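Local coordinates for putative transcriptional regulator (Clostridium difficile, PDB 3QI7), which is of unknown function but, as a putative lipoprotein of periplasmic binding protein-like fold, may bind a small ligand such as a sugar, at residues A[17-21]-A[94-98]; A[114-120]-A[132-137]; A[304-310]-A[363-367]. All blocks are in the same frame, centred on the assembly; numbering follows the deposited sequence.

All three contacts are buried and all reach the same mixed sheet, but they differ in chemistry. Contact 1 is polar and sits where strands 13-19 and 88-94 give way to loops. Contact 2 joins the neighbouring strands 115-118 and 134-137 within the sheet, by backbone bonds fringed with side-chain ones. Contact 3 has no hydrogen bond across it and packs helix 306-324 against strand 361-370 by apolar side chains. Contacts 1 and 2 meet where Ser-94 OG and Thr-95 N probably bond to the carbonyls of Ala-119 and Pro-120. Contacts 2 and 3 meet through a probable bond from Val-364 N to Gly-137 O. Contacts 1 and 3 do not touch, their nearest atoms lying about 5 Å apart.

Contact 1: residues A[17-21]-A[94-98]; sequences VVTQP and STDQA
Gln-20 reaches across to the 94-98 loop with its amide oxygen, which takes two side-chain bonds there. Thr-95 OG1 donates to Gln-20 OE1 at 2.7 Å, in the carbonyl plane and on a lone pair. Gln-97 NE2 donates to the same Gln-20 OE1 at 2.9 Å, but from above that plane and off the lone pairs; the two amide planes stand 67° apart. A water adds a longer bond to Gln-20 OE1 and accepts from Asp-96 N. Beyond CG the Gln-20 chain is extended (chi2 177°). Thr-95 is positioned in turn by an ST turn, its OG1 accepting from Gln-97 N at 3.1 Å, while Glu-24 holds Gln-20 NE2. Next to this cluster the strand ends are tied by Ser-94 N to Val-18 O, a straight bond of 2.9 Å (172°). Past this bond, a water accepts from Gln-20 N and donates to Ser-94 O, and Ser-94 OG bonds to Ala-119 O. Direct strand pairing thus yields to water and side-chain bonds as the chains part, and one buried amide oxygen, with three donors around it (Thr-95, Gln-97 and a water), gathers the loop after strand 88-94 onto the end of strand 13-19.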
# COMPACT_ATOMS: atom_id res chain seq x y z
N VAL A 17 6.91 12.06 -11.07
CA VAL A 17 6.32 11.33 -9.97
C VAL A 17 6.18 12.25 -8.76
O VAL A 17 7.18 12.75 -8.23
CB VAL A 17 7.16 10.07 -9.57
CG1 VAL A 17 6.46 9.30 -8.51
CG2 VAL A 17 7.41 9.18 -10.81
N VAL A 18 4.94 12.47 -8.33
CA VAL A 18 4.62 13.37 -7.24
C VAL A 18 4.40 12.59 -5.94
O VAL A 18 3.55 11.67 -5.89
CB VAL A 18 3.35 14.18 -7.57
CG1 VAL A 18 3.01 15.19 -6.42
CG2 VAL A 18 3.51 14.85 -8.90
N THR A 19 5.16 12.93 -4.91
CA THR A 19 4.97 12.33 -3.61
C THR A 19 4.96 13.41 -2.53
O THR A 19 5.36 14.55 -2.78
CB THR A 19 6.10 11.35 -3.24
OG1 THR A 19 7.26 12.08 -2.86
CG2 THR A 19 6.46 10.42 -4.42
N GLN A 20 4.53 13.03 -1.33
CA GLN A 20 4.78 13.84 -0.14
C GLN A 20 6.28 13.80 0.21
O GLN A 20 7.03 12.94 -0.30
CB GLN A 20 3.91 13.37 1.03
CG GLN A 20 2.38 13.60 0.80
CD GLN A 20 1.50 13.05 1.94
OE1 GLN A 20 0.46 12.42 1.70
NE2 GLN A 20 1.93 13.28 3.18
N PRO A 21 6.73 14.74 1.06
CA PRO A 21 8.15 14.79 1.38
C PRO A 21 8.59 13.63 2.27
O PRO A 21 7.75 12.94 2.89
CB PRO A 21 8.34 16.14 2.11
CG PRO A 21 7.02 16.73 2.28
CD PRO A 21 6.00 15.94 1.52
N SER A 94 1.27 9.89 -6.10
CA SER A 94 1.09 8.94 -5.03
C SER A 94 0.88 9.63 -3.65
O SER A 94 1.83 10.10 -3.04
CB SER A 94 2.32 8.00 -4.96
OG SER A 94 2.09 6.89 -4.08
N THR A 95 -0.37 9.67 -3.18
CA THR A 95 -0.72 10.15 -1.83
C THR A 95 -2.07 9.57 -1.40
O THR A 95 -3.00 9.49 -2.21
CB THR A 95 -0.81 11.74 -1.75
OG1 THR A 95 -1.23 12.17 -0.43
CG2 THR A 95 -1.80 12.31 -2.77
N ASP A 96 -2.21 9.20 -0.14
CA ASP A 96 -3.51 8.76 0.41
C ASP A 96 -4.49 9.93 0.62
O ASP A 96 -5.66 9.70 0.93
CB ASP A 96 -3.31 8.07 1.78
CG ASP A 96 -2.57 6.75 1.69
OD1 ASP A 96 -2.80 5.95 0.73
OD2 ASP A 96 -1.77 6.49 2.64
N GLN A 97 -4.04 11.16 0.43
CA GLN A 97 -4.85 12.33 0.68
C GLN A 97 -5.54 12.82 -0.61
O GLN A 97 -5.08 12.54 -1.73
CB GLN A 97 -3.99 13.44 1.29
CG GLN A 97 -3.29 13.01 2.59
CD GLN A 97 -2.59 14.15 3.27
OE1 GLN A 97 -3.23 15.09 3.76
NE2 GLN A 97 -1.26 14.09 3.29
N ALA A 98 -6.62 13.56 -0.43
CA ALA A 98 -7.41 14.14 -1.52
C ALA A 98 -7.03 15.58 -1.72
O ALA A 98 -6.49 16.22 -0.83
CB ALA A 98 -8.94 14.04 -1.19
O HOH W 1 3.62 10.27 -0.94
O HOH W 2 0.10 9.32 1.65

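Contact 2: residues A[114-120]-A[132-137]; sequences IITISAP and VDVNLG
The carboxylate of Asp-133 and the amide of Asn-135 are the flat groups that meet 114-120. Asp-133 OD2 accepts from Thr-116 N at 2.9 Å, on its anti side and 33° out of the carboxylate plane, and the same oxygen forms a salt bridge with Lys-108. The grip is returned by Thr-116 OG1, which accepts from Asp-133 N at 3.1 Å; its position between backbone N and carbonyl carbon (chi1 51°) puts it there. At the Asn-135 amide, OD1 receives Ser-118 OG at an unusually close 2.5 Å, a length to be read with caution, while ND2 donates to Val-132 O at 3.1 Å, from above that carbonyl plane and not on a lone pair, and also to Asn-360 O. A water bonds both Ser-118 OG and Leu-136 O. Alongside these groups runs the parallel pairing: Val-134 N to Thr-116 O at 3.0 Å, Ser-118 N to Val-134 O at 2.9 Å and Leu-136 N to Ser-118 O at 3.0 Å. Ile-117 CG1 and CG2 both lie against Val-134 CB on the same face of the sheet, and Ile-117 packs on Ala-314 and Ala-318 of helix 306-324. Val-132, on the other side, meets helix 101-110. In this beta-alpha-beta unit, closed through helix 125-131, polar side chains extend the backbone pairing at its start and flank it further on, and Lys-108 probably balances the charge of Asp-133.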
# COMPACT_ATOMS: atom_id res chain seq x y z
N ILE A 114 -0.23 13.70 -22.25
CA ILE A 114 0.37 13.25 -21.00
C ILE A 114 -0.49 12.16 -20.34
O ILE A 114 -1.68 12.34 -20.12
CB ILE A 114 0.63 14.43 -20.00
CG1 ILE A 114 1.69 15.37 -20.57
CG2 ILE A 114 1.08 13.91 -18.62
CD1 ILE A 114 2.24 16.46 -19.58
N ILE A 115 0.13 11.02 -20.04
CA ILE A 115 -0.53 9.90 -19.39
C ILE A 115 -0.57 10.18 -17.90
O ILE A 115 0.47 10.35 -17.28
CB ILE A 115 0.27 8.64 -19.64
CG1 ILE A 115 0.25 8.33 -21.14
CG2 ILE A 115 -0.29 7.47 -18.84
CD1 ILE A 115 1.07 7.12 -21.49
N THR A 116 -1.76 10.25 -17.32
CA THR A 116 -1.90 10.49 -15.87
C THR A 116 -2.32 9.24 -15.10
O THR A 116 -3.20 8.50 -15.53
CB THR A 116 -2.90 11.64 -15.61
OG1 THR A 116 -4.12 11.39 -16.32
CG2 THR A 116 -2.29 12.99 -16.06
N ILE A 117 -1.68 9.01 -13.95
CA ILE A 117 -1.87 7.79 -13.19
C ILE A 117 -1.92 8.14 -11.69
O ILE A 117 -1.02 8.81 -11.17
CB ILE A 117 -0.71 6.79 -13.42
CG1 ILE A 117 -0.44 6.59 -14.91
CG2 ILE A 117 -0.97 5.45 -12.69
CD1 ILE A 117 0.59 5.56 -15.21
N SER A 118 -3.01 7.75 -11.03
CA SER A 118 -3.10 7.81 -9.58
C SER A 118 -2.59 6.46 -9.03
O SER A 118 -2.93 5.36 -9.56
CB SER A 118 -4.54 8.15 -9.11
OG SER A 118 -5.50 7.12 -9.46
N ALA A 119 -1.77 6.52 -7.99
CA ALA A 119 -1.13 5.34 -7.46
C ALA A 119 -0.64 5.44 -5.99
O ALA A 119 0.53 5.25 -5.70
CB ALA A 119 -0.01 4.95 -8.41
N PRO A 120 -1.56 5.71 -5.03
CA PRO A 120 -2.97 6.04 -5.18
C PRO A 120 -3.17 7.54 -5.10
O PRO A 120 -2.21 8.28 -4.95
CB PRO A 120 -3.60 5.37 -3.93
CG PRO A 120 -2.54 5.69 -2.82
CD PRO A 120 -1.18 5.62 -3.59
N VAL A 132 -8.75 11.00 -14.56
CA VAL A 132 -7.36 10.51 -14.57
C VAL A 132 -7.30 9.25 -15.42
O VAL A 132 -8.20 8.39 -15.33
CB VAL A 132 -6.86 10.24 -13.12
CG1 VAL A 132 -5.42 9.71 -13.12
CG2 VAL A 132 -7.00 11.51 -12.24
N ASP A 133 -6.27 9.11 -16.26
CA ASP A 133 -6.24 7.99 -17.24
C ASP A 133 -6.23 6.57 -16.61
O ASP A 133 -7.02 5.72 -17.01
CB ASP A 133 -5.03 8.11 -18.19
CG ASP A 133 -5.02 9.40 -18.99
OD1 ASP A 133 -6.11 9.85 -19.39
OD2 ASP A 133 -3.90 9.96 -19.23
N VAL A 134 -5.29 6.31 -15.68
CA VAL A 134 -5.12 5.01 -15.01
C VAL A 134 -5.12 5.24 -13.51
O VAL A 134 -4.46 6.15 -13.02
CB VAL A 134 -3.81 4.30 -15.42
CG1 VAL A 134 -3.69 2.92 -14.74
CG2 VAL A 134 -3.76 4.14 -16.95
N ASN A 135 -5.92 4.45 -12.81
CA ASN A 135 -6.13 4.58 -11.37
C ASN A 135 -5.92 3.24 -10.67
O ASN A 135 -6.58 2.27 -10.99
CB ASN A 135 -7.52 5.15 -11.09
CG ASN A 135 -7.71 6.51 -11.74
OD1 ASN A 135 -7.18 7.51 -11.24
ND2 ASN A 135 -8.38 6.55 -12.90
N LEU A 136 -4.98 3.23 -9.74
CA LEU A 136 -4.58 2.06 -9.00
C LEU A 136 -4.75 2.36 -7.53
O LEU A 136 -4.41 3.45 -7.07
CB LEU A 136 -3.12 1.77 -9.26
CG LEU A 136 -2.69 1.63 -10.73
CD1 LEU A 136 -1.13 1.53 -10.80
CD2 LEU A 136 -3.37 0.45 -11.36
N GLY A 137 -5.35 1.42 -6.80
CA GLY A 137 -5.63 1.64 -5.40
C GLY A 137 -5.96 0.35 -4.69
O GLY A 137 -5.72 -0.74 -5.19
O HOH W 3 -5.90 5.78 -6.94

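Contact 3: residues A[304-310]-A[363-367]; sequences MPMDAFL and SVILS
Helix 306-310 passes over strand 363-366 at an angle of 121°, their axes 10.8 Å apart at closest approach. Pro-305 is the N-cap, and its carbonyl oxygen receives both Ala-308 N and Phe-309 N as the first turn begins. No hydrogen bond spans the two segments; Val-364 and Leu-366, two residues apart on the strand and both directed at the helix, carry the packing. Leu-366 CD2 lies over one face of the Phe-309 ring, 3.9 Å from its centroid and 12° off the normal, a CH-pi contact. The ring gets there because Phe-309 holds CG opposite its backbone N (chi1 180°). Phe-345 also meets this ring, with the planes inclined. The other branch of the leucine, Leu-366 CD1, approaches Met-304 O at 3.7 Å, a buried carbonyl oxygen that has no polar partner in the model. Val-364 CG1 is hemmed in by Leu-310 CD2 at 3.7 Å and by CE of the selenomethionine Met-306 at 3.4 Å, a tight approach reached by bends at chi2 and chi3. Helix 306-324 thus lies on one face of a sheet to which the C-terminal strand is added beside strand 134-137, the layered alpha/beta packing expected of a lobe of a periplasmic binding protein-like fold.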
# COMPACT_ATOMS: atom_id res chain seq x y z
N MSE A 304 5.78 -7.00 -0.52
CA MSE A 304 6.20 -5.61 -0.34
C MSE A 304 5.03 -4.75 0.13
O MSE A 304 3.89 -5.12 -0.07
CB MSE A 304 6.83 -5.03 -1.63
CG MSE A 304 6.07 -5.22 -2.93
SE MSE A 304 7.12 -4.81 -4.56
CE MSE A 304 7.81 -3.05 -4.18
N PRO A 305 5.32 -3.59 0.75
CA PRO A 305 4.20 -2.78 1.18
C PRO A 305 3.47 -2.18 0.01
O PRO A 305 4.09 -1.93 -1.00
CB PRO A 305 4.83 -1.66 1.98
CG PRO A 305 6.37 -1.90 1.94
CD PRO A 305 6.63 -2.92 0.93
N MSE A 306 2.20 -1.92 0.17
CA MSE A 306 1.44 -1.28 -0.90
C MSE A 306 1.96 0.18 -1.19
O MSE A 306 1.94 0.65 -2.35
CB MSE A 306 -0.05 -1.25 -0.52
CG MSE A 306 -0.77 -2.57 -0.72
SE MSE A 306 -0.79 -3.02 -2.66
CE MSE A 306 -1.91 -1.73 -3.35
N ASP A 307 2.44 0.87 -0.16
CA ASP A 307 3.03 2.20 -0.31
C ASP A 307 4.25 2.21 -1.24
O ASP A 307 4.58 3.25 -1.82
CB ASP A 307 3.48 2.79 1.05
CG ASP A 307 2.31 3.33 1.88
OD1 ASP A 307 1.16 3.30 1.41
OD2 ASP A 307 2.55 3.79 3.03
N ALA A 308 4.93 1.07 -1.36
CA ALA A 308 6.01 0.90 -2.33
C ALA A 308 5.56 0.30 -3.67
O ALA A 308 5.97 0.74 -4.74
CB ALA A 308 7.17 0.07 -1.73
N PHE A 309 4.69 -0.69 -3.61
CA PHE A 309 4.21 -1.34 -4.82
C PHE A 309 3.44 -0.43 -5.78
O PHE A 309 3.73 -0.44 -6.98
CB PHE A 309 3.38 -2.61 -4.48
CG PHE A 309 2.87 -3.31 -5.68
CD1 PHE A 309 3.71 -4.08 -6.47
CD2 PHE A 309 1.53 -3.13 -6.09
CE1 PHE A 309 3.22 -4.74 -7.61
CE2 PHE A 309 1.03 -3.78 -7.21
CZ PHE A 309 1.88 -4.56 -8.00
N LEU A 310 2.46 0.33 -5.30
CA LEU A 310 1.61 1.10 -6.21
C LEU A 310 2.44 2.10 -7.03
O LEU A 310 2.34 2.11 -8.27
CB LEU A 310 0.45 1.81 -5.49
CG LEU A 310 -0.64 0.87 -4.95
CD1 LEU A 310 -1.51 1.59 -3.90
CD2 LEU A 310 -1.48 0.24 -6.12
N SER A 363 -8.38 -2.04 -8.39
CA SER A 363 -7.85 -2.22 -7.05
C SER A 363 -7.05 -3.49 -7.06
O SER A 363 -7.31 -4.37 -7.89
CB SER A 363 -8.95 -2.23 -6.00
OG SER A 363 -9.79 -3.34 -6.15
N VAL A 364 -6.09 -3.60 -6.15
CA VAL A 364 -5.16 -4.73 -6.16
C VAL A 364 -4.99 -5.30 -4.77
O VAL A 364 -5.01 -4.55 -3.80
CB VAL A 364 -3.77 -4.33 -6.79
CG1 VAL A 364 -3.21 -3.08 -6.17
CG2 VAL A 364 -2.73 -5.46 -6.68
N ILE A 365 -4.84 -6.61 -4.69
CA ILE A 365 -4.44 -7.31 -3.47
C ILE A 365 -3.26 -8.14 -3.90
O ILE A 365 -3.35 -8.82 -4.92
CB ILE A 365 -5.54 -8.29 -2.91
CG1 ILE A 365 -6.82 -7.53 -2.52
CG2 ILE A 365 -4.98 -9.11 -1.70
CD1 ILE A 365 -6.68 -6.52 -1.40
N LEU A 366 -2.16 -8.09 -3.17
CA LEU A 366 -0.99 -8.92 -3.53
C LEU A 366 -1.13 -10.32 -2.94
O LEU A 366 -1.86 -10.52 -1.98
CB LEU A 366 0.30 -8.28 -2.99
CG LEU A 366 0.57 -6.91 -3.59
CD1 LEU A 366 1.84 -6.29 -2.95
CD2 LEU A 366 0.71 -7.04 -5.12
N SER A 367 -0.42 -11.28 -3.53
CA SER A 367 -0.35 -12.63 -3.02
C SER A 367 0.22 -12.63 -1.63
O SER A 367 1.00 -11.77 -1.25
CB SER A 367 0.50 -13.55 -3.89
OG SER A 367 -0.23 -13.95 -5.02